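Local coordinates for protein ORF 37 (Human herpesvirus 8 type M, PDB 3POV) that cuts double- and single-stranded DNA as a magnesium-dependent endonuclease and exonuclease, processing branched viral DNA intermediates to promote production of mature unit-length genomes, at residues A[252-257]-A[411-416]; A[269-274]-A[346-351]; A[277-282]-A[311-316]; A[342-347]-A[438-443]. All blocks are in the same frame, centred on the assembly; numbering follows the deposited sequence.

Contact 1 of 4, residues A[252-257]-A[411-416]; sequences KYTFAK and FRKRGY. With nucleotides of chain B.
Strands 243-250 and 403-412 are neighbours in the nuclease sheet, and where the loop after the first passes the end of the second, Thr254 meets the backbone at Arg412 and Lys413. Lys413 N gives its hydrogen to Thr254 OG1 over 2.9 Å. That hydroxyl is swung anti to the threonine's own backbone N (chi1 -171°), which lays it across the chain just past the last residue of the strand. A short polar side chain suits the place, because OG1 takes up an N-H at the end of strand 403-412, while Lys413 curls back so that its NZ lies near Thr254 CG2. Further along, Arg412 sends its methylene chain over one face of Phe255: CD stands 3.9 Å from the ring centroid, a CH-pi contact offset toward CZ. The guanidinium beyond is tilted 37° from the ring, and Lys257 CE covers one of its faces, 3.4 Å from Arg412 NH2. The nearness of the two like charges is probably eased by acids: Asp418 pairs with Arg412 and Asp349 with Lys257. This is the PDDEXK core of the type II restriction endonuclease superfamily, and the same loop reaches the bound DNA, where Lys252 N donates to OP1 of DG3 of chain B at 3.0 Å. Lys252 NZ turns instead to Asp304. Water molecules link the two backbones: one accepts from Tyr253 N (2.9 Å) and lies close to Phe411 O, while another accepts from Arg412 NH1 in the guanidinium plane and donates to Phe255 O at 2.7 Å.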
# COMPACT_ATOMS: atom_id res chain seq x y z
N LYS A 252 -20.18 -3.75 0.48
CA LYS A 252 -21.19 -4.70 0.95
C LYS A 252 -22.39 -4.04 1.63
O LYS A 252 -23.32 -4.73 2.01
CB LYS A 252 -20.58 -5.64 1.99
CG LYS A 252 -19.58 -6.63 1.47
CD LYS A 252 -19.05 -7.46 2.62
CE LYS A 252 -18.53 -6.57 3.75
NZ LYS A 252 -17.82 -7.36 4.79
N TYR A 253 -22.32 -2.74 1.83
CA TYR A 253 -23.37 -2.03 2.55
C TYR A 253 -24.09 -1.07 1.61
O TYR A 253 -24.73 -0.11 2.05
CB TYR A 253 -22.79 -1.28 3.76
CG TYR A 253 -22.38 -2.20 4.90
CD1 TYR A 253 -23.31 -2.61 5.86
CD2 TYR A 253 -21.08 -2.67 5.01
CE1 TYR A 253 -22.94 -3.46 6.89
CE2 TYR A 253 -20.70 -3.52 6.04
CZ TYR A 253 -21.64 -3.91 6.98
OH TYR A 253 -21.26 -4.75 8.00
N THR A 254 -23.98 -1.35 0.32
CA THR A 254 -24.77 -0.66 -0.68
C THR A 254 -26.24 -1.03 -0.48
O THR A 254 -26.56 -2.17 -0.13
CB THR A 254 -24.34 -1.05 -2.09
OG1 THR A 254 -24.99 -0.20 -3.05
CG2 THR A 254 -24.68 -2.50 -2.37
N PHE A 255 -27.13 -0.07 -0.68
CA PHE A 255 -28.55 -0.30 -0.51
C PHE A 255 -29.34 0.61 -1.44
O PHE A 255 -28.95 1.74 -1.71
CB PHE A 255 -28.96 -0.02 0.94
CG PHE A 255 -28.64 1.38 1.38
CD1 PHE A 255 -29.52 2.42 1.11
CD2 PHE A 255 -27.47 1.66 2.06
CE1 PHE A 255 -29.23 3.71 1.51
CE2 PHE A 255 -27.17 2.95 2.46
CZ PHE A 255 -28.05 3.98 2.18
N ALA A 256 -30.46 0.09 -1.95
CA ALA A 256 -31.41 0.91 -2.67
C ALA A 256 -32.28 1.62 -1.64
O ALA A 256 -32.62 1.03 -0.61
CB ALA A 256 -32.26 0.06 -3.60
N LYS A 257 -32.63 2.87 -1.90
CA LYS A 257 -33.54 3.59 -1.02
C LYS A 257 -34.96 3.04 -1.12
O LYS A 257 -35.84 3.67 -1.69
CB LYS A 257 -33.54 5.08 -1.35
CG LYS A 257 -32.30 5.83 -0.91
CD LYS A 257 -31.91 6.88 -1.93
CE LYS A 257 -30.95 7.88 -1.34
NZ LYS A 257 -31.60 8.64 -0.24
N PHE A 411 -19.65 2.81 0.46
CA PHE A 411 -20.32 3.33 -0.74
C PHE A 411 -21.66 2.64 -1.01
O PHE A 411 -21.88 1.51 -0.57
CB PHE A 411 -19.41 3.16 -1.96
CG PHE A 411 -18.21 4.05 -1.96
CD1 PHE A 411 -18.23 5.25 -2.66
CD2 PHE A 411 -17.06 3.70 -1.27
CE1 PHE A 411 -17.12 6.08 -2.67
CE2 PHE A 411 -15.95 4.53 -1.27
CZ PHE A 411 -15.98 5.72 -1.97
N ARG A 412 -22.54 3.32 -1.73
CA ARG A 412 -23.78 2.72 -2.24
C ARG A 412 -23.97 3.11 -3.70
O ARG A 412 -23.50 4.17 -4.13
CB ARG A 412 -25.01 3.14 -1.41
CG ARG A 412 -25.37 4.63 -1.53
CD ARG A 412 -26.66 4.99 -0.79
NE ARG A 412 -26.90 6.43 -0.77
CZ ARG A 412 -27.47 7.11 -1.77
NH1 ARG A 412 -27.88 6.48 -2.86
NH2 ARG A 412 -27.64 8.43 -1.67
N LYS A 413 -24.65 2.27 -4.47
CA LYS A 413 -24.92 2.59 -5.87
C LYS A 413 -25.87 3.78 -5.94
O LYS A 413 -26.76 3.91 -5.09
CB LYS A 413 -25.53 1.40 -6.60
CG LYS A 413 -24.63 0.17 -6.62
CD LYS A 413 -25.24 -0.95 -7.45
CE LYS A 413 -24.36 -2.18 -7.45
NZ LYS A 413 -24.23 -2.76 -6.08
N ARG A 414 -25.67 4.65 -6.92
CA ARG A 414 -26.55 5.79 -7.14
C ARG A 414 -27.98 5.34 -7.46
O ARG A 414 -28.20 4.34 -8.14
CB ARG A 414 -26.04 6.67 -8.28
CG ARG A 414 -24.72 7.38 -8.01
CD ARG A 414 -24.34 8.27 -9.18
NE ARG A 414 -23.11 9.02 -8.94
CZ ARG A 414 -23.06 10.30 -8.58
NH1 ARG A 414 -24.18 10.99 -8.41
NH2 ARG A 414 -21.90 10.89 -8.39
N GLY A 415 -28.95 6.08 -6.94
CA GLY A 415 -30.35 5.84 -7.24
C GLY A 415 -30.88 6.85 -8.24
O GLY A 415 -30.22 7.84 -8.55
N TYR A 416 -32.08 6.60 -8.74
CA TYR A 416 -32.70 7.47 -9.75
C TYR A 416 -32.86 8.91 -9.28
O TYR A 416 -32.82 9.83 -10.09
CB TYR A 416 -34.03 6.88 -10.22
CG TYR A 416 -33.85 5.69 -11.14
CD1 TYR A 416 -33.68 5.86 -12.51
CD2 TYR A 416 -33.82 4.40 -10.64
CE1 TYR A 416 -33.50 4.78 -13.35
CE2 TYR A 416 -33.64 3.31 -11.48
CZ TYR A 416 -33.48 3.50 -12.83
OH TYR A 416 -33.30 2.42 -13.66
P DG B 3 -16.45 -5.55 0.24
OP1 DG B 3 -17.34 -4.52 0.81
OP2 DG B 3 -15.69 -6.43 1.14
O5' DG B 3 -17.27 -6.49 -0.74
C5' DG B 3 -18.03 -5.96 -1.80
C4' DG B 3 -18.67 -7.13 -2.51
O4' DG B 3 -17.64 -7.83 -3.23
C3' DG B 3 -19.32 -8.16 -1.58
O3' DG B 3 -20.70 -8.29 -1.88
C2' DG B 3 -18.56 -9.46 -1.83
C1' DG B 3 -17.91 -9.21 -3.19
N9 DG B 3 -16.61 -9.85 -3.35
C8 DG B 3 -15.53 -9.76 -2.50
N7 DG B 3 -14.50 -10.43 -2.92
C5 DG B 3 -14.92 -10.99 -4.11
C6 DG B 3 -14.22 -11.83 -5.01
O6 DG B 3 -13.05 -12.24 -4.92
N1 DG B 3 -15.01 -12.18 -6.11
C2 DG B 3 -16.31 -11.77 -6.30
N2 DG B 3 -16.91 -12.21 -7.41
N3 DG B 3 -16.98 -10.99 -5.46
C4 DG B 3 -16.22 -10.64 -4.39
O HOH W 1 -21.02 -0.23 1.24
O HOH W 2 -23.16 2.39 2.13
O HOH W 3 -28.38 3.88 -3.27

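Contact 2 of 4, residues A[269-274]-A[346-351]; sequences RLYEAP and VLTDPQ
Tyr271 reaches from the last turn of helix 262-272 with its ring edge turned to the backbone of residues 347-349. Leu347 O lies in the plane of the ring, 3.4 Å from Tyr271 CE1, so the carbonyl meets the slightly positive rim of the aromatic and not its electron-rich face. Thr348 CA sits at the same edge, beside the hydroxyl. Because CG stands anti to the backbone N (chi1 -169°), the ring points out from the helix and carries OH to Asp349 N, which donates to it over 3.2 Å at an N-H...O angle of 154°. Tyrosine fits here by being long and flat, with apolar carbon along its length and a polar atom at its end. Val346 crosses the ring obliquely, CG1 lying 3.9 Å from Tyr271 CD1. The contact thus packs a helix against the end of strand 342-347 of the central sheet of the PDDEXK nuclease core, at the point where the strand passes into a loop. The other branch of Val346, CG2, faces Leu270 CD1 at 4.2 Å, the two side chains running alongside, head to tail; Pro274 CB adds a looser apolar touch. Lys360, on the adjoining strand 359-369, makes a cation-pi contact with Tyr271. Beyond the tyrosine, Asp349 OD1 accepts from Gln351 N at 2.7 Å, forming an Asx turn, while OD2 of the same carboxylate pairs with Lys257.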
# COMPACT_ATOMS: atom_id res chain seq x y z
N ARG A 269 -31.89 4.95 10.53
CA ARG A 269 -31.75 5.11 11.97
C ARG A 269 -30.39 5.68 12.33
O ARG A 269 -30.27 6.54 13.20
CB ARG A 269 -32.00 3.79 12.70
CG ARG A 269 -33.47 3.39 12.75
CD ARG A 269 -33.69 2.14 13.59
NE ARG A 269 -33.14 0.95 12.96
CZ ARG A 269 -33.71 0.30 11.95
NH1 ARG A 269 -33.14 -0.78 11.44
NH2 ARG A 269 -34.86 0.74 11.44
N LEU A 270 -29.36 5.18 11.66
CA LEU A 270 -28.01 5.67 11.86
C LEU A 270 -27.90 7.13 11.41
O LEU A 270 -27.20 7.93 12.01
CB LEU A 270 -27.01 4.81 11.09
CG LEU A 270 -25.55 5.29 11.08
CD1 LEU A 270 -25.03 5.47 12.50
CD2 LEU A 270 -24.67 4.32 10.30
N TYR A 271 -28.62 7.46 10.34
CA TYR A 271 -28.56 8.80 9.78
C TYR A 271 -29.26 9.83 10.67
O TYR A 271 -28.83 10.99 10.73
CB TYR A 271 -29.16 8.81 8.38
CG TYR A 271 -28.91 10.10 7.62
CD1 TYR A 271 -27.71 10.31 6.96
CD2 TYR A 271 -29.89 11.08 7.55
CE1 TYR A 271 -27.48 11.48 6.26
CE2 TYR A 271 -29.67 12.26 6.85
CZ TYR A 271 -28.46 12.45 6.20
OH TYR A 271 -28.24 13.61 5.50
N GLU A 272 -30.32 9.41 11.35
CA GLU A 272 -31.07 10.32 12.20
C GLU A 272 -30.60 10.30 13.66
O GLU A 272 -30.79 11.26 14.39
CB GLU A 272 -32.57 10.01 12.13
CG GLU A 272 -33.17 10.11 10.73
CD GLU A 272 -33.07 11.51 10.13
OE1 GLU A 272 -32.54 12.42 10.81
OE2 GLU A 272 -33.53 11.70 8.98
N ALA A 273 -29.98 9.19 14.06
CA ALA A 273 -29.50 9.05 15.43
C ALA A 273 -28.07 8.49 15.49
O ALA A 273 -27.84 7.40 16.00
CB ALA A 273 -30.44 8.16 16.23
N PRO A 274 -27.10 9.27 14.98
CA PRO A 274 -25.69 8.85 14.85
C PRO A 274 -25.09 8.41 16.18
O PRO A 274 -25.00 9.21 17.11
CB PRO A 274 -25.00 10.13 14.36
CG PRO A 274 -26.08 10.92 13.71
CD PRO A 274 -27.30 10.65 14.52
N VAL A 346 -20.63 10.05 9.67
CA VAL A 346 -21.84 9.91 8.88
C VAL A 346 -21.89 11.06 7.89
O VAL A 346 -21.87 12.23 8.29
CB VAL A 346 -23.11 9.92 9.76
CG1 VAL A 346 -24.37 9.96 8.90
CG2 VAL A 346 -23.12 8.72 10.69
N LEU A 347 -21.93 10.75 6.60
CA LEU A 347 -21.95 11.78 5.58
C LEU A 347 -23.38 12.17 5.22
O LEU A 347 -24.28 11.33 5.24
CB LEU A 347 -21.21 11.30 4.33
CG LEU A 347 -19.77 10.82 4.57
CD1 LEU A 347 -19.16 10.29 3.29
CD2 LEU A 347 -18.93 11.95 5.13
N THR A 348 -23.59 13.44 4.90
CA THR A 348 -24.90 13.89 4.44
C THR A 348 -25.25 13.23 3.11
O THR A 348 -24.42 13.16 2.20
CB THR A 348 -24.99 15.43 4.29
OG1 THR A 348 -24.19 15.86 3.17
CG2 THR A 348 -24.53 16.13 5.55
N ASP A 349 -26.48 12.74 3.02
CA ASP A 349 -27.05 12.27 1.77
C ASP A 349 -27.24 13.46 0.84
O ASP A 349 -27.89 14.44 1.21
CB ASP A 349 -28.39 11.59 2.04
CG ASP A 349 -28.97 10.93 0.81
OD1 ASP A 349 -28.78 11.45 -0.30
OD2 ASP A 349 -29.63 9.88 0.97
N PRO A 350 -26.65 13.39 -0.36
CA PRO A 350 -26.66 14.50 -1.33
C PRO A 350 -28.05 14.73 -1.92
O PRO A 350 -28.32 15.79 -2.48
CB PRO A 350 -25.70 14.01 -2.43
CG PRO A 350 -25.72 12.53 -2.32
CD PRO A 350 -25.87 12.24 -0.86
N GLN A 351 -28.93 13.74 -1.78
CA GLN A 351 -30.31 13.88 -2.21
C GLN A 351 -31.06 14.85 -1.29
O GLN A 351 -31.92 15.60 -1.75
CB GLN A 351 -31.00 12.52 -2.22
CG GLN A 351 -32.42 12.53 -2.73
CD GLN A 351 -33.01 11.14 -2.79
OE1 GLN A 351 -32.29 10.14 -2.73
NE2 GLN A 351 -34.33 11.06 -2.92

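Contact 3 of 4, residues A[277-282]-A[311-316]; sequences LALKDF and QEWEAC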
# COMPACT_ATOMS: atom_id res chain seq x y z
N LEU A 277 -24.92 2.50 19.01
CA LEU A 277 -26.04 1.57 18.97
C LEU A 277 -26.65 1.43 17.58
O LEU A 277 -26.95 0.33 17.13
CB LEU A 277 -27.12 1.99 19.97
CG LEU A 277 -28.39 1.14 19.98
CD1 LEU A 277 -28.08 -0.33 20.24
CD2 LEU A 277 -29.37 1.68 21.01
N ALA A 278 -26.84 2.56 16.90
CA ALA A 278 -27.39 2.55 15.55
C ALA A 278 -26.34 2.11 14.54
O ALA A 278 -26.66 1.61 13.46
CB ALA A 278 -27.95 3.92 15.19
N LEU A 279 -25.07 2.31 14.89
CA LEU A 279 -23.97 1.86 14.03
C LEU A 279 -23.92 0.33 14.04
O LEU A 279 -23.73 -0.30 12.99
CB LEU A 279 -22.64 2.43 14.52
CG LEU A 279 -21.62 2.80 13.44
CD1 LEU A 279 -20.20 2.57 13.94
CD2 LEU A 279 -21.87 2.03 12.15
N LYS A 280 -24.11 -0.24 15.22
CA LYS A 280 -24.14 -1.69 15.38
C LYS A 280 -25.22 -2.31 14.51
O LYS A 280 -24.95 -3.20 13.69
CB LYS A 280 -24.40 -2.05 16.85
CG LYS A 280 -24.50 -3.54 17.12
CD LYS A 280 -24.78 -3.80 18.59
CE LYS A 280 -24.87 -5.29 18.88
NZ LYS A 280 -25.17 -5.56 20.31
N ASP A 281 -26.46 -1.84 14.67
CA ASP A 281 -27.58 -2.34 13.88
C ASP A 281 -27.26 -2.29 12.39
O ASP A 281 -27.50 -3.25 11.67
CB ASP A 281 -28.84 -1.53 14.18
CG ASP A 281 -29.40 -1.80 15.56
OD1 ASP A 281 -28.77 -2.57 16.31
OD2 ASP A 281 -30.46 -1.23 15.89
N PHE A 282 -26.71 -1.17 11.95
CA PHE A 282 -26.30 -1.00 10.56
C PHE A 282 -25.29 -2.07 10.13
O PHE A 282 -25.48 -2.75 9.13
CB PHE A 282 -25.72 0.41 10.35
CG PHE A 282 -25.36 0.71 8.92
CD1 PHE A 282 -26.35 0.96 7.98
CD2 PHE A 282 -24.04 0.77 8.52
CE1 PHE A 282 -26.03 1.24 6.67
CE2 PHE A 282 -23.70 1.05 7.21
CZ PHE A 282 -24.70 1.29 6.28
N GLN A 311 -18.51 -6.37 25.00
CA GLN A 311 -19.64 -7.26 24.78
C GLN A 311 -20.87 -6.53 24.23
O GLN A 311 -21.77 -7.16 23.66
CB GLN A 311 -19.99 -7.99 26.08
CG GLN A 311 -20.33 -9.45 25.87
CD GLN A 311 -21.69 -9.81 26.44
OE1 GLN A 311 -22.72 -9.41 25.90
NE2 GLN A 311 -21.68 -10.56 27.53
N GLU A 312 -20.91 -5.21 24.39
CA GLU A 312 -21.99 -4.40 23.83
C GLU A 312 -22.05 -4.54 22.31
O GLU A 312 -23.04 -4.16 21.68
CB GLU A 312 -21.80 -2.93 24.20
CG GLU A 312 -20.42 -2.40 23.87
CD GLU A 312 -20.38 -0.89 23.81
OE1 GLU A 312 -21.40 -0.28 23.42
OE2 GLU A 312 -19.33 -0.31 24.14
N TRP A 313 -21.00 -5.10 21.73
CA TRP A 313 -20.96 -5.26 20.29
C TRP A 313 -21.33 -6.69 19.87
O TRP A 313 -21.45 -6.98 18.68
CB TRP A 313 -19.60 -4.85 19.74
CG TRP A 313 -19.41 -3.37 19.69
CD1 TRP A 313 -18.84 -2.58 20.64
CD2 TRP A 313 -19.81 -2.51 18.63
NE1 TRP A 313 -18.85 -1.27 20.22
CE2 TRP A 313 -19.44 -1.20 18.99
CE3 TRP A 313 -20.45 -2.72 17.40
CZ2 TRP A 313 -19.69 -0.10 18.17
CZ3 TRP A 313 -20.68 -1.63 16.59
CH2 TRP A 313 -20.31 -0.34 16.97
N GLU A 314 -21.53 -7.56 20.85
CA GLU A 314 -22.01 -8.91 20.58
C GLU A 314 -23.48 -8.92 20.19
O GLU A 314 -24.29 -8.18 20.75
CB GLU A 314 -21.80 -9.82 21.78
CG GLU A 314 -22.22 -11.25 21.53
CD GLU A 314 -22.02 -12.12 22.74
OE1 GLU A 314 -21.73 -11.57 23.83
OE2 GLU A 314 -22.15 -13.36 22.62
N ALA A 315 -23.83 -9.75 19.22
CA ALA A 315 -25.20 -9.85 18.75
C ALA A 315 -25.83 -11.17 19.17
O ALA A 315 -26.69 -11.21 20.05
CB ALA A 315 -25.25 -9.69 17.25
N CYS A 316 -25.40 -12.26 18.54
CA CYS A 316 -25.86 -13.58 18.93
C CYS A 316 -24.68 -14.48 19.26
O CYS A 316 -23.73 -14.58 18.48
CB CYS A 316 -26.74 -14.20 17.84
SG CYS A 316 -25.92 -15.45 16.82
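Lys280 NZ is held by two backbone carbonyls, Glu314 O at 2.8 Å and Glu312 O at 2.9 Å. It stands above the plane of each carbonyl, 46° out for Glu314 and 44° out for Glu312, so neither bond follows a lone pair; one ammonium serves both oxygens. Lysine suits the site: its long unbranched chain spans from helix to loop and its ammonium has N-H donors for both oxygens. Every torsion is close to 180°, and the chain stands straight out from helix 276-283. The carbonyls belong to a short 3-10 turn and the residues after it, in the loop after strand 306-308, a strand of the large nuclease sheet. The contact therefore ties that loop to the helix. Along its way Lys280 and the indole of Trp313 run antiparallel alongside each other, and the lysine methylenes lie by the six-membered ring, with CB 3.8 Å from CZ3. Trp313 NE1, at the far side of the indole, bonds to Asn366 on strand 359-369, which would help to fix how the ring is turned. The Glu312 carboxylate has a partner in Lys276. Near the plane of the indole, at its edge, Leu279 CD1 comes within 4.2 Å of Trp313 CH2.

Contact 4 of 4, residues A[342-347]-A[438-443]; sequences SDVYVL and LLIVTP
Ser342 OG lies 2.7 Å from Thr442 OG1, and Leu367 O on the neighbouring strand 359-369 is a second hydrogen-bond partner of the serine, so a small hydroxyl is engaged on both sides of its strand. It stands at one end of an antiparallel pairing of strands 342-347 and 435-443, central in the mixed sheet of the PDDEXK nuclease core; the N-to-C directions of the two segments are 172° apart. Asp343 and Val441, then Tyr345 and Leu439, form the hydrogen-bonded pairs, each with two backbone bonds, and Val344 opposite Ile440 is a non-hydrogen-bonded pair. On the face bearing Val344, the branched residues pack toward helix 276-283: Val344 CG1 meets Leu438 CD2 at 3.9 Å, while Leu279 and Phe282 of the helix cover the two. The other face carries Tyr345, Leu439 and Val441 toward helix 181-197, largely apolar side chains suited to burial beneath a helix. Asp343, nearer solvent, pairs there with Lys364 and Arg362. Tyr345 and Leu439 run alongside each other in the same direction, with CD2 of the ring 3.6 Å from Leu439 CD1. The edge of that ring also meets Leu439 O, in its plane, 3.1 Å from Tyr345 CD2.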
# COMPACT_ATOMS: atom_id res chain seq x y z
N SER A 342 -11.86 4.40 17.01
CA SER A 342 -12.05 4.92 15.66
C SER A 342 -12.87 6.20 15.69
O SER A 342 -13.52 6.51 16.69
CB SER A 342 -12.76 3.90 14.78
OG SER A 342 -12.00 2.72 14.60
N ASP A 343 -12.85 6.94 14.59
CA ASP A 343 -13.76 8.05 14.38
C ASP A 343 -14.73 7.71 13.26
O ASP A 343 -14.31 7.40 12.14
CB ASP A 343 -13.00 9.33 14.03
CG ASP A 343 -12.17 9.85 15.19
OD1 ASP A 343 -12.77 10.35 16.16
OD2 ASP A 343 -10.93 9.75 15.12
N VAL A 344 -16.02 7.75 13.56
CA VAL A 344 -17.05 7.44 12.58
C VAL A 344 -17.67 8.72 12.02
O VAL A 344 -18.17 9.55 12.77
CB VAL A 344 -18.17 6.57 13.20
CG1 VAL A 344 -19.14 6.11 12.13
CG2 VAL A 344 -17.56 5.37 13.92
N TYR A 345 -17.64 8.87 10.71
CA TYR A 345 -18.24 10.03 10.06
C TYR A 345 -19.45 9.64 9.22
O TYR A 345 -19.31 8.99 8.19
CB TYR A 345 -17.23 10.77 9.18
CG TYR A 345 -16.02 11.26 9.92
CD1 TYR A 345 -15.96 12.55 10.42
CD2 TYR A 345 -14.93 10.42 10.13
CE1 TYR A 345 -14.84 13.00 11.10
CE2 TYR A 345 -13.82 10.86 10.81
CZ TYR A 345 -13.78 12.15 11.30
OH TYR A 345 -12.66 12.59 11.97
N VAL A 346 -20.63 10.05 9.67
CA VAL A 346 -21.84 9.91 8.88
C VAL A 346 -21.89 11.06 7.89
O VAL A 346 -21.87 12.23 8.29
CB VAL A 346 -23.11 9.92 9.76
CG1 VAL A 346 -24.37 9.96 8.90
CG2 VAL A 346 -23.12 8.72 10.69
N LEU A 347 -21.93 10.75 6.60
CA LEU A 347 -21.95 11.78 5.58
C LEU A 347 -23.38 12.17 5.22
O LEU A 347 -24.28 11.33 5.24
CB LEU A 347 -21.21 11.30 4.33
CG LEU A 347 -19.77 10.82 4.57
CD1 LEU A 347 -19.16 10.29 3.29
CD2 LEU A 347 -18.93 11.95 5.13
N LEU A 438 -20.61 6.52 4.51
CA LEU A 438 -19.87 6.50 5.77
C LEU A 438 -18.37 6.65 5.55
O LEU A 438 -17.83 6.22 4.53
CB LEU A 438 -20.10 5.17 6.48
CG LEU A 438 -21.08 5.03 7.64
CD1 LEU A 438 -20.85 3.69 8.31
CD2 LEU A 438 -20.92 6.16 8.64
N LEU A 439 -17.69 7.25 6.52
CA LEU A 439 -16.23 7.33 6.52
C LEU A 439 -15.71 6.99 7.91
O LEU A 439 -15.93 7.73 8.86
CB LEU A 439 -15.76 8.72 6.09
CG LEU A 439 -14.27 8.94 5.76
CD1 LEU A 439 -13.50 9.54 6.92
CD2 LEU A 439 -13.59 7.66 5.26
N ILE A 440 -15.02 5.85 8.03
CA ILE A 440 -14.48 5.42 9.31
C ILE A 440 -12.95 5.49 9.35
O ILE A 440 -12.27 4.79 8.60
CB ILE A 440 -14.93 4.00 9.67
CG1 ILE A 440 -16.47 3.93 9.68
CG2 ILE A 440 -14.33 3.55 11.02
CD1 ILE A 440 -17.03 2.56 10.00
N VAL A 441 -12.42 6.33 10.24
CA VAL A 441 -10.98 6.44 10.43
C VAL A 441 -10.54 5.65 11.66
O VAL A 441 -10.98 5.93 12.78
CB VAL A 441 -10.55 7.90 10.60
CG1 VAL A 441 -9.05 7.99 10.83
CG2 VAL A 441 -10.95 8.72 9.38
N THR A 442 -9.66 4.68 11.45
CA THR A 442 -9.20 3.80 12.53
C THR A 442 -7.67 3.83 12.71
O THR A 442 -6.91 3.51 11.79
CB THR A 442 -9.64 2.34 12.26
OG1 THR A 442 -11.06 2.30 12.08
CG2 THR A 442 -9.25 1.43 13.41
N PRO A 443 -7.22 4.20 13.92
CA PRO A 443 -5.78 4.24 14.19
C PRO A 443 -5.16 2.85 14.16
O PRO A 443 -5.86 1.86 14.41
CB PRO A 443 -5.70 4.81 15.61
CG PRO A 443 -7.02 4.48 16.22
CD PRO A 443 -8.01 4.58 15.10

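In the fold
All four contacts gather on one side of the chain's centre, around the large sheet. Contacts 1 and 2, centres 13 Å apart, join through charge: Lys257 NZ lies 2.6 Å from Asp349 OD2. Contacts 2 and 4 share Val346 and Leu347 on strand 342-347. Helices 262-272 and 276-283 follow each other, and contacts 2 and 3 meet where Leu270 CD2 approaches Phe282 CG at 3.9 Å; contact 3 in turn touches contact 4 through Leu279 and Val344. The Phe411 side chain of contact 1 is about 8 Å from a bound magnesium ion at the nearest atoms, and that of Leu439 in contact 4 about 11 Å.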